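Local coordinates for protein bifunctional enzyme IspD/IspF (Campylobacter jejuni, PDB 1W55) that catalyses two steps of isoprenoid precursor synthesis, transferring a cytidylyl group from CTP to methylerythritol phosphate and, in a second domain, cyclising the phosphorylated product with release of CMP, at residues 74-77 with 78-82. Sequence-based numbering, arbitrary orientation.
Sequences DTRA and ESLKK. With C (cytidine-5'-monophosphate), chain D.
The guanidinium of Arg76 meets Leu80 obliquely, its NH1 4.2 Å from CD2 of the leucine, and takes C5' of the bound cytidine monophosphate at its edge, nearly in plane. Its chain, extended with CG anti to the backbone N (chi1 -169°), runs alongside the ribose, so that CG comes to 3.4 Å from the nucleotide O4'; salt bridges to Asp96 and Asp169 hold the charged end. The side chains of Asp74 and Glu78 lie side by side, pointing the same way, with their carboxylate planes almost perpendicular. Asp74 OD1 and Glu78 OE1 are like charges 4.2 Å apart, and Glu78 OE1 receives Asp74 N at 2.9 Å in a nearly straight bond (171°) on its anti side, 30° out of plane. The N-H would be expected to stabilise the negative charge of Glu78 beside Asp74. Thr75 OG1 accepts Glu78 N at 3.2 Å, while Leu164 O is a further partner of this hydroxyl. Behind the cap, Ser79 N bonds to Thr75 O at 2.9 Å and opens the helical ladder. The Ser79 hydroxyl donates to cytosine N3 at 2.7 Å and is also bonded to Gly73 N, which helps fix its position against the base. This N-capped start of helix 76-84 thus forms one wall of the cytidine pocket in the GT-A-like cytidylyltransferase domain.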
loop_
_atom_site.group_PDB
_atom_site.type_symbol
_atom_site.label_atom_id
_atom_site.label_comp_id
_atom_site.label_asym_id
_atom_site.label_seq_id
_atom_site.Cartn_x
_atom_site.Cartn_y
_atom_site.Cartn_z
ATOM N N ASP A 74 23.586 2.041 39.687
ATOM C CA ASP A 74 22.311 1.620 40.289
ATOM C C ASP A 74 21.105 2.442 39.819
ATOM O O ASP A 74 19.957 2.008 39.924
ATOM C CB ASP A 74 22.395 1.691 41.822
ATOM C CG ASP A 74 23.425 0.722 42.414
ATOM O OD1 ASP A 74 23.979 -0.121 41.676
ATOM O OD2 ASP A 74 23.739 0.739 43.628
ATOM N N THR A 75 21.360 3.652 39.341
ATOM C CA THR A 75 20.292 4.496 38.827
ATOM C C THR A 75 20.720 5.123 37.508
ATOM O O THR A 75 21.909 5.151 37.175
ATOM C CB THR A 75 19.948 5.617 39.836
ATOM O OG1 THR A 75 21.118 6.409 40.076
ATOM C CG2 THR A 75 19.598 5.052 41.217
ATOM N N ARG A 76 19.737 5.636 36.774
ATOM C CA ARG A 76 19.981 6.463 35.600
ATOM C C ARG A 76 21.079 7.500 35.860
ATOM O O ARG A 76 22.063 7.581 35.106
ATOM C CB ARG A 76 18.674 7.150 35.185
ATOM C CG ARG A 76 18.711 7.829 33.818
ATOM C CD ARG A 76 17.426 8.589 33.493
ATOM N NE ARG A 76 17.425 9.183 32.156
ATOM C CZ ARG A 76 18.051 10.314 31.812
ATOM N NH1 ARG A 76 18.771 11.005 32.699
ATOM N NH2 ARG A 76 17.962 10.756 30.561
ATOM N N ALA A 77 20.921 8.274 36.935
ATOM C CA ALA A 77 21.858 9.359 37.251
ATOM C C ALA A 77 23.262 8.849 37.558
ATOM O O ALA A 77 24.252 9.499 37.191
ATOM C CB ALA A 77 21.330 10.227 38.397
ATOM N N GLU A 78 23.363 7.689 38.213
ATOM C CA GLU A 78 24.679 7.081 38.414
ATOM C C GLU A 78 25.329 6.579 37.129
ATOM O O GLU A 78 26.523 6.802 36.923
ATOM C CB GLU A 78 24.689 5.980 39.475
ATOM C CG GLU A 78 26.106 5.783 40.012
ATOM C CD GLU A 78 26.278 4.624 40.976
ATOM O OE1 GLU A 78 25.352 3.807 41.156
ATOM O OE2 GLU A 78 27.377 4.538 41.565
ATOM N N SER A 79 24.570 5.905 36.268
ATOM C CA SER A 79 25.115 5.519 34.962
ATOM C C SER A 79 25.602 6.750 34.212
ATOM O O SER A 79 26.697 6.754 33.651
ATOM C CB SER A 79 24.080 4.767 34.126
ATOM O OG SER A 79 23.617 3.617 34.816
ATOM N N LEU A 80 24.787 7.800 34.235
ATOM C CA LEU A 80 25.103 9.065 33.580
ATOM C C LEU A 80 26.388 9.693 34.133
ATOM O O LEU A 80 27.270 10.100 33.371
ATOM C CB LEU A 80 23.920 10.047 33.714
ATOM C CG LEU A 80 24.097 11.410 33.020
ATOM C CD1 LEU A 80 24.624 11.275 31.571
ATOM C CD2 LEU A 80 22.794 12.197 33.044
ATOM N N LYS A 81 26.479 9.764 35.459
ATOM C CA LYS A 81 27.634 10.349 36.134
ATOM C C LYS A 81 28.924 9.634 35.748
ATOM O O LYS A 81 29.946 10.278 35.473
ATOM C CB LYS A 81 27.426 10.336 37.658
ATOM C CG LYS A 81 28.670 10.664 38.483
ATOM C CD LYS A 81 28.358 10.684 39.978
ATOM C CE LYS A 81 29.421 11.466 40.753
ATOM N NZ LYS A 81 28.917 11.842 42.105
ATOM N N LYS A 82 28.879 8.304 35.720
ATOM C CA LYS A 82 30.047 7.516 35.324
ATOM C C LYS A 82 30.428 7.774 33.871
ATOM O O LYS A 82 31.604 7.943 33.559
ATOM C CB LYS A 82 29.811 6.024 35.552
ATOM C CG LYS A 82 29.642 5.627 37.019
ATOM C CD LYS A 82 29.129 4.195 37.143
ATOM C CE LYS A 82 30.209 3.179 36.748
ATOM N NZ LYS A 82 29.744 1.774 36.913
HETATM O OP3 C D . 12.889 5.348 32.521
HETATM P P C D . 14.059 4.994 33.407
HETATM O OP1 C D . 13.939 3.616 34.007
HETATM O OP2 C D . 14.485 6.089 34.358
HETATM O "O5'" C D . 15.289 4.788 32.385
HETATM C "C5'" C D . 15.743 5.829 31.533
HETATM C "C4'" C D . 16.992 5.376 30.775
HETATM O "O4'" C D . 18.123 5.265 31.647
HETATM C "C3'" C D . 16.817 4.022 30.114
HETATM O "O3'" C D . 17.303 4.143 28.790
HETATM C "C2'" C D . 17.688 3.074 30.910
HETATM O "O2'" C D . 18.243 2.031 30.118
HETATM C "C1'" C D . 18.759 4.001 31.463
HETATM N N1 C D . 19.262 3.508 32.744
HETATM C C2 C D . 20.649 3.360 32.906
HETATM O O2 C D . 21.434 3.652 31.963
HETATM N N3 C D . 21.116 2.903 34.086
HETATM C C4 C D . 20.271 2.574 35.101
HETATM N N4 C D . 20.769 2.107 36.276
HETATM C C5 C D . 18.896 2.713 34.952
HETATM C C6 C D . 18.408 3.191 33.742
#